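Local coordinates for protein isomaltose glucohydrolase (Kribbella flavida, PDB 5Z3E) that hydrolyses the alpha-1,6-glucosidic linkage of isomaltose from its non-reducing end, releasing beta-D-glucose and D-glucose during intracellular breakdown of a starch-derived cyclic tetrasaccharide, at residues A[333-343]-A[388-397]. The protein carries 1 engineered substitution. Residues are numbered along the deposited sequence; the frame is centred on the assembly and turned at random.
Sequences TAGALRHLRWI and YLILADELGL
Leu340 faces Leu391 where two helical segments, 333-343 and 388-394, run roughly antiparallel at 144° with their axes 10.5 Å apart at closest approach. No hydrogen bond joins them; the interface is built from apolar side chains, with Leu340 at its centre. With its CG placed anti to the backbone N (chi1 -175°), this residue sends its two methyls to different neighbours. CD1 meets the Tyr388 ring obliquely, 3.5 Å from CE1, the two side chains crossing at about a right angle, and also packs on Leu391, whose CD2 lies 3.9 Å from it. CD2 of Leu340 meets CD1 of Leu397 tip to tip at 3.5 Å, a tight contact, while the side chain of Leu395 slides past in the opposite direction, its CD1 also touching Leu340 CD2. An alanine at Leu340 would remove both methyl branches and would probably open a gap among Tyr388, Leu391, Leu395 and Leu397. Toward the start of segment 333-343, Leu395 CD1 touches Leu337 CD2, whereas its CD2 rests 3.9 Å from Ala336 CB and next to Thr333 CG2. Toward the other end, Ile343 CG2 approaches Tyr388 CD1 at 3.8 Å, again obliquely. The tyrosine's OH is hydrogen-bonded to the carbonyl of Leu38 in helix 32-52, which ties the ring to a third helix. A Schellman motif ends helix 382-394, with Gly396 at positive phi as C-prime residue, Leu397 N bonded to Ala392 O (2.9 Å) and Gly396 N to Asp393 O; the turn brings Leu397 back towards Leu340. The contact thus packs helices 333-344 and 382-394 together, consistent with the (alpha/alpha)6 barrel of glycoside hydrolase family 15.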
ATOM      1  N   THR A 333      -2.440  -7.916  20.876  1.00 12.54           N
ATOM      2  CA  THR A 333      -2.508  -6.503  21.164  1.00 12.56           C
ATOM      3  C   THR A 333      -1.176  -5.965  21.668  1.00 11.82           C
ATOM      4  O   THR A 333      -0.747  -4.869  21.304  1.00 11.80           O
ATOM      5  CB  THR A 333      -3.616  -6.233  22.221  1.00 14.60           C
ATOM      6  OG1 THR A 333      -4.824  -6.808  21.760  1.00 19.34           O
ATOM      7  CG2 THR A 333      -3.774  -4.746  22.464  1.00 17.89           C
ATOM      8  N   ALA A 334      -0.522  -6.719  22.543  1.00 12.41           N
ATOM      9  CA  ALA A 334       0.763  -6.276  23.067  1.00 13.11           C
ATOM     10  C   ALA A 334       1.780  -6.119  21.940  1.00 11.88           C
ATOM     11  O   ALA A 334       2.572  -5.163  21.940  1.00 12.34           O
ATOM     12  CB  ALA A 334       1.272  -7.243  24.122  1.00 15.12           C
ATOM     13  N   GLY A 335       1.810  -7.055  21.008  1.00 11.32           N
ATOM     14  CA  GLY A 335       2.741  -6.958  19.900  1.00 11.20           C
ATOM     15  C   GLY A 335       2.422  -5.761  19.032  1.00 10.63           C
ATOM     16  O   GLY A 335       3.315  -5.050  18.549  1.00 11.42           O
ATOM     17  N   ALA A 336       1.135  -5.520  18.794  1.00 10.71           N
ATOM     18  CA  ALA A 336       0.715  -4.345  18.042  1.00 10.54           C
ATOM     19  C   ALA A 336       1.202  -3.071  18.719  1.00 10.86           C
ATOM     20  O   ALA A 336       1.751  -2.165  18.064  1.00 11.39           O
ATOM     21  CB  ALA A 336      -0.783  -4.333  17.879  1.00 11.30           C
ATOM     22  N   LEU A 337       1.010  -2.986  20.038  1.00 11.09           N
ATOM     23  CA  LEU A 337       1.406  -1.813  20.790  1.00 11.73           C
ATOM     24  C   LEU A 337       2.919  -1.606  20.745  1.00 11.67           C
ATOM     25  O   LEU A 337       3.371  -0.471  20.675  1.00 12.46           O
ATOM     26  CB  LEU A 337       0.940  -1.915  22.247  1.00 13.15           C
ATOM     27  CG  LEU A 337      -0.562  -1.686  22.434  1.00 13.86           C
ATOM     28  CD1 LEU A 337      -0.982  -2.180  23.807  1.00 16.78           C
ATOM     29  CD2 LEU A 337      -0.882  -0.197  22.279  1.00 17.22           C
ATOM     30  N   ARG A 338       3.696  -2.683  20.803  1.00 11.46           N
ATOM     31  CA  ARG A 338       5.137  -2.525  20.740  1.00 11.80           C
ATOM     32  C   ARG A 338       5.549  -1.848  19.440  1.00 12.10           C
ATOM     33  O   ARG A 338       6.439  -0.994  19.414  1.00 12.64           O
ATOM     34  CB  ARG A 338       5.828  -3.863  20.911  1.00 12.84           C
ATOM     35  CG  ARG A 338       7.345  -3.771  20.882  1.00 13.23           C
ATOM     36  CD  ARG A 338       8.057  -5.022  21.373  1.00 14.67           C
ATOM     37  NE  ARG A 338       7.862  -6.152  20.482  1.00 15.91           N
ATOM     38  CZ  ARG A 338       8.643  -6.453  19.440  1.00 15.91           C
ATOM     39  NH1 ARG A 338       8.383  -7.512  18.714  1.00 18.01           N
ATOM     40  NH2 ARG A 338       9.715  -5.718  19.142  1.00 17.92           N
ATOM     41  N   HIS A 339       4.912  -2.242  18.342  1.00 11.33           N
ATOM     42  CA  HIS A 339       5.205  -1.617  17.061  1.00 11.01           C
ATOM     43  C   HIS A 339       4.705  -0.187  16.973  1.00 11.43           C
ATOM     44  O   HIS A 339       5.381   0.658  16.407  1.00 12.52           O
ATOM     45  CB  HIS A 339       4.697  -2.531  15.919  1.00 11.08           C
ATOM     46  CG  HIS A 339       5.501  -3.793  15.817  1.00 10.96           C
ATOM     47  ND1 HIS A 339       5.263  -4.918  16.597  1.00 12.03           N
ATOM     48  CD2 HIS A 339       6.632  -4.068  15.116  1.00 11.90           C
ATOM     49  CE1 HIS A 339       6.196  -5.825  16.339  1.00 11.88           C
ATOM     50  NE2 HIS A 339       7.036  -5.334  15.458  1.00 12.35           N
ATOM     51  N   LEU A 340       3.542   0.095  17.544  1.00 11.27           N
ATOM     52  CA  LEU A 340       3.050   1.460  17.612  1.00 12.14           C
ATOM     53  C   LEU A 340       4.034   2.356  18.371  1.00 12.47           C
ATOM     54  O   LEU A 340       4.326   3.478  17.948  1.00 13.51           O
ATOM     55  CB  LEU A 340       1.674   1.510  18.235  1.00 13.20           C
ATOM     56  CG  LEU A 340       1.013   2.868  18.245  1.00 15.49           C
ATOM     57  CD1 LEU A 340       0.599   3.264  16.832  1.00 19.15           C
ATOM     58  CD2 LEU A 340      -0.184   2.903  19.195  1.00 22.25           C
ATOM     59  N   ARG A 341       4.531   1.871  19.506  1.00 12.60           N
ATOM     60  CA  ARG A 341       5.487   2.645  20.308  1.00 13.37           C
ATOM     61  C   ARG A 341       6.764   2.908  19.518  1.00 13.61           C
ATOM     62  O   ARG A 341       7.324   3.997  19.562  1.00 14.57           O
ATOM     63  CB  ARG A 341       5.802   1.927  21.619  1.00 14.19           C
ATOM     64  CG  ARG A 341       4.664   1.846  22.587  1.00 14.06           C
ATOM     65  CD  ARG A 341       5.107   1.172  23.892  1.00 16.92           C
ATOM     66  NE  ARG A 341       3.975   0.946  24.778  1.00 16.27           N
ATOM     67  CZ  ARG A 341       3.428  -0.243  25.015  1.00 16.25           C
ATOM     68  NH1 ARG A 341       3.938  -1.328  24.434  1.00 17.88           N
ATOM     69  NH2 ARG A 341       2.362  -0.331  25.770  1.00 22.58           N
ATOM     70  N   TRP A 342       7.254   1.885  18.813  1.00 12.71           N
ATOM     71  CA  TRP A 342       8.471   2.066  18.009  1.00 12.86           C
ATOM     72  C   TRP A 342       8.282   3.156  16.961  1.00 12.90           C
ATOM     73  O   TRP A 342       9.133   4.031  16.791  1.00 13.33           O
ATOM     74  CB  TRP A 342       8.906   0.751  17.334  1.00 13.14           C
ATOM     75  CG  TRP A 342      10.186   0.908  16.559  1.00 12.65           C
ATOM     76  CD1 TRP A 342      11.452   0.788  17.059  1.00 13.71           C
ATOM     77  CD2 TRP A 342      10.338   1.281  15.189  1.00 11.90           C
ATOM     78  NE1 TRP A 342      12.371   1.039  16.095  1.00 13.68           N
ATOM     79  CE2 TRP A 342      11.721   1.354  14.926  1.00 12.56           C
ATOM     80  CE3 TRP A 342       9.439   1.554  14.149  1.00 12.10           C
ATOM     81  CZ2 TRP A 342      12.228   1.710  13.676  1.00 12.84           C
ATOM     82  CZ3 TRP A 342       9.945   1.877  12.918  1.00 11.97           C
ATOM     83  CH2 TRP A 342      11.330   1.966  12.681  1.00 12.75           C
ATOM     84  N   ILE A 343       7.146   3.134  16.269  1.00 12.80           N
ATOM     85  CA  ILE A 343       6.875   4.158  15.274  1.00 12.01           C
ATOM     86  C   ILE A 343       6.880   5.547  15.915  1.00 12.77           C
ATOM     87  O   ILE A 343       7.477   6.485  15.396  1.00 13.37           O
ATOM     88  CB  ILE A 343       5.524   3.926  14.594  1.00 12.74           C
ATOM     89  CG1 ILE A 343       5.583   2.632  13.770  1.00 12.81           C
ATOM     90  CG2 ILE A 343       5.146   5.142  13.760  1.00 12.39           C
ATOM     91  CD1 ILE A 343       4.206   2.114  13.444  1.00 13.79           C
ATOM     92  N   TYR A 388       0.314   5.062  10.457  1.00 10.04           N
ATOM     93  CA  TYR A 388       0.205   5.343  11.885  1.00 10.69           C
ATOM     94  C   TYR A 388      -1.265   5.507  12.283  1.00 10.33           C
ATOM     95  O   TYR A 388      -1.724   4.926  13.283  1.00 11.06           O
ATOM     96  CB  TYR A 388       0.996   6.605  12.246  1.00 11.54           C
ATOM     97  CG  TYR A 388       0.836   6.940  13.706  1.00 12.05           C
ATOM     98  CD1 TYR A 388       1.592   6.298  14.656  1.00 13.11           C
ATOM     99  CD2 TYR A 388      -0.125   7.855  14.124  1.00 12.98           C
ATOM    100  CE1 TYR A 388       1.398   6.562  16.000  1.00 15.37           C
ATOM    101  CE2 TYR A 388      -0.338   8.110  15.445  1.00 14.31           C
ATOM    102  CZ  TYR A 388       0.434   7.503  16.389  1.00 15.40           C
ATOM    103  OH  TYR A 388       0.236   7.725  17.738  1.00 17.17           O
ATOM    104  N   LEU A 389      -2.010   6.283  11.493  1.00 10.03           N
ATOM    105  CA  LEU A 389      -3.426   6.464  11.772  1.00 10.18           C
ATOM    106  C   LEU A 389      -4.192   5.156  11.753  1.00  9.67           C
ATOM    107  O   LEU A 389      -5.067   4.933  12.601  1.00 10.19           O
ATOM    108  CB  LEU A 389      -4.045   7.466  10.806  1.00 10.17           C
ATOM    109  CG  LEU A 389      -3.613   8.916  11.010  1.00 11.17           C
ATOM    110  CD1 LEU A 389      -4.216   9.772   9.926  1.00 12.27           C
ATOM    111  CD2 LEU A 389      -4.053   9.426  12.397  1.00 13.32           C
ATOM    112  N   ILE A 390      -3.911   4.283  10.788  1.00  9.13           N
ATOM    113  CA  ILE A 390      -4.585   2.998  10.726  1.00  9.11           C
ATOM    114  C   ILE A 390      -4.308   2.186  11.984  1.00  9.28           C
ATOM    115  O   ILE A 390      -5.225   1.649  12.593  1.00 10.09           O
ATOM    116  CB  ILE A 390      -4.207   2.218   9.452  1.00  9.03           C
ATOM    117  CG1 ILE A 390      -4.674   2.956   8.202  1.00  8.98           C
ATOM    118  CG2 ILE A 390      -4.796   0.815   9.511  1.00  9.33           C
ATOM    119  CD1 ILE A 390      -4.152   2.387   6.896  1.00  8.95           C
ATOM    120  N   LEU A 391      -3.038   2.054  12.359  1.00  9.61           N
ATOM    121  CA  LEU A 391      -2.710   1.224  13.506  1.00 10.07           C
ATOM    122  C   LEU A 391      -3.286   1.828  14.809  1.00 10.45           C
ATOM    123  O   LEU A 391      -3.826   1.112  15.656  1.00 11.14           O
ATOM    124  CB  LEU A 391      -1.202   1.026  13.603  1.00 10.20           C
ATOM    125  CG  LEU A 391      -0.730   0.188  14.797  1.00 10.39           C
ATOM    126  CD1 LEU A 391      -1.449  -1.129  14.893  1.00 11.11           C
ATOM    127  CD2 LEU A 391       0.778   0.007  14.723  1.00 11.86           C
ATOM    128  N   ALA A 392      -3.174   3.133  14.949  1.00 10.52           N
ATOM    129  CA  ALA A 392      -3.747   3.810  16.119  1.00 11.40           C
ATOM    130  C   ALA A 392      -5.244   3.528  16.194  1.00 11.55           C
ATOM    131  O   ALA A 392      -5.775   3.251  17.258  1.00 12.77           O
ATOM    132  CB  ALA A 392      -3.470   5.284  16.075  1.00 12.62           C
ATOM    133  N   ASP A 393      -5.939   3.607  15.050  1.00 10.88           N
ATOM    134  CA  ASP A 393      -7.360   3.339  15.040  1.00 11.06           C
ATOM    135  C   ASP A 393      -7.664   1.882  15.396  1.00 12.05           C
ATOM    136  O   ASP A 393      -8.611   1.607  16.140  1.00 13.76           O
ATOM    137  CB  ASP A 393      -7.928   3.663  13.648  1.00 11.87           C
ATOM    138  CG  ASP A 393      -9.407   3.543  13.608  1.00 12.63           C
ATOM    139  OD1 ASP A 393     -10.079   4.129  14.500  1.00 15.91           O
ATOM    140  OD2 ASP A 393      -9.900   2.882  12.679  1.00 13.93           O
ATOM    141  N   GLU A 394      -6.888   0.955  14.867  1.00 12.16           N
ATOM    142  CA  GLU A 394      -7.077  -0.465  15.208  1.00 14.72           C
ATOM    143  C   GLU A 394      -6.972  -0.688  16.719  1.00 16.40           C
ATOM    144  O   GLU A 394      -7.620  -1.594  17.254  1.00 20.80           O
ATOM    145  CB  GLU A 394      -6.033  -1.292  14.491  1.00 15.10           C
ATOM    146  CG  GLU A 394      -6.311  -1.529  13.105  1.00 19.19           C
ATOM    147  CD  GLU A 394      -7.513  -2.485  12.902  1.00 21.17           C
ATOM    148  OE1 GLU A 394      -7.431  -3.675  13.199  1.00 25.57           O
ATOM    149  OE2 GLU A 394      -8.479  -1.972  12.408  1.00 19.88           O
ATOM    150  N   LEU A 395      -6.131   0.097  17.369  1.00 14.91           N
ATOM    151  CA  LEU A 395      -5.903  -0.033  18.808  1.00 17.42           C
ATOM    152  C   LEU A 395      -6.811   0.881  19.595  1.00 19.90           C
ATOM    153  O   LEU A 395      -6.658   0.959  20.827  1.00 25.11           O
ATOM    154  CB  LEU A 395      -4.419   0.234  19.088  1.00 16.47           C
ATOM    155  CG  LEU A 395      -3.497  -0.901  18.584  1.00 15.23           C
ATOM    156  CD1 LEU A 395      -2.049  -0.437  18.588  1.00 15.59           C
ATOM    157  CD2 LEU A 395      -3.685  -2.163  19.407  1.00 17.98           C
ATOM    158  N   GLY A 396      -7.795   1.537  18.963  1.00 18.18           N
ATOM    159  CA  GLY A 396      -8.830   2.290  19.646  1.00 20.44           C
ATOM    160  C   GLY A 396      -8.359   3.620  20.140  1.00 20.31           C
ATOM    161  O   GLY A 396      -9.013   4.183  21.051  1.00 25.16           O
ATOM    162  N   LEU A 397      -7.316   4.173  19.546  1.00 18.09           N
ATOM    163  CA  LEU A 397      -6.636   5.313  20.045  1.00 25.24           C
ATOM    164  C   LEU A 397      -6.870   6.574  19.333  1.00 38.36           C
ATOM    165  O   LEU A 397      -6.268   7.583  19.727  1.00 48.09           O
ATOM    166  CB  LEU A 397      -5.151   5.090  20.113  1.00 31.70           C
ATOM    167  CG  LEU A 397      -4.708   3.827  20.835  1.00 45.13           C
ATOM    168  CD1 LEU A 397      -3.216   3.684  20.727  1.00 45.63           C
ATOM    169  CD2 LEU A 397      -5.143   3.843  22.296  1.00 50.90           C
TER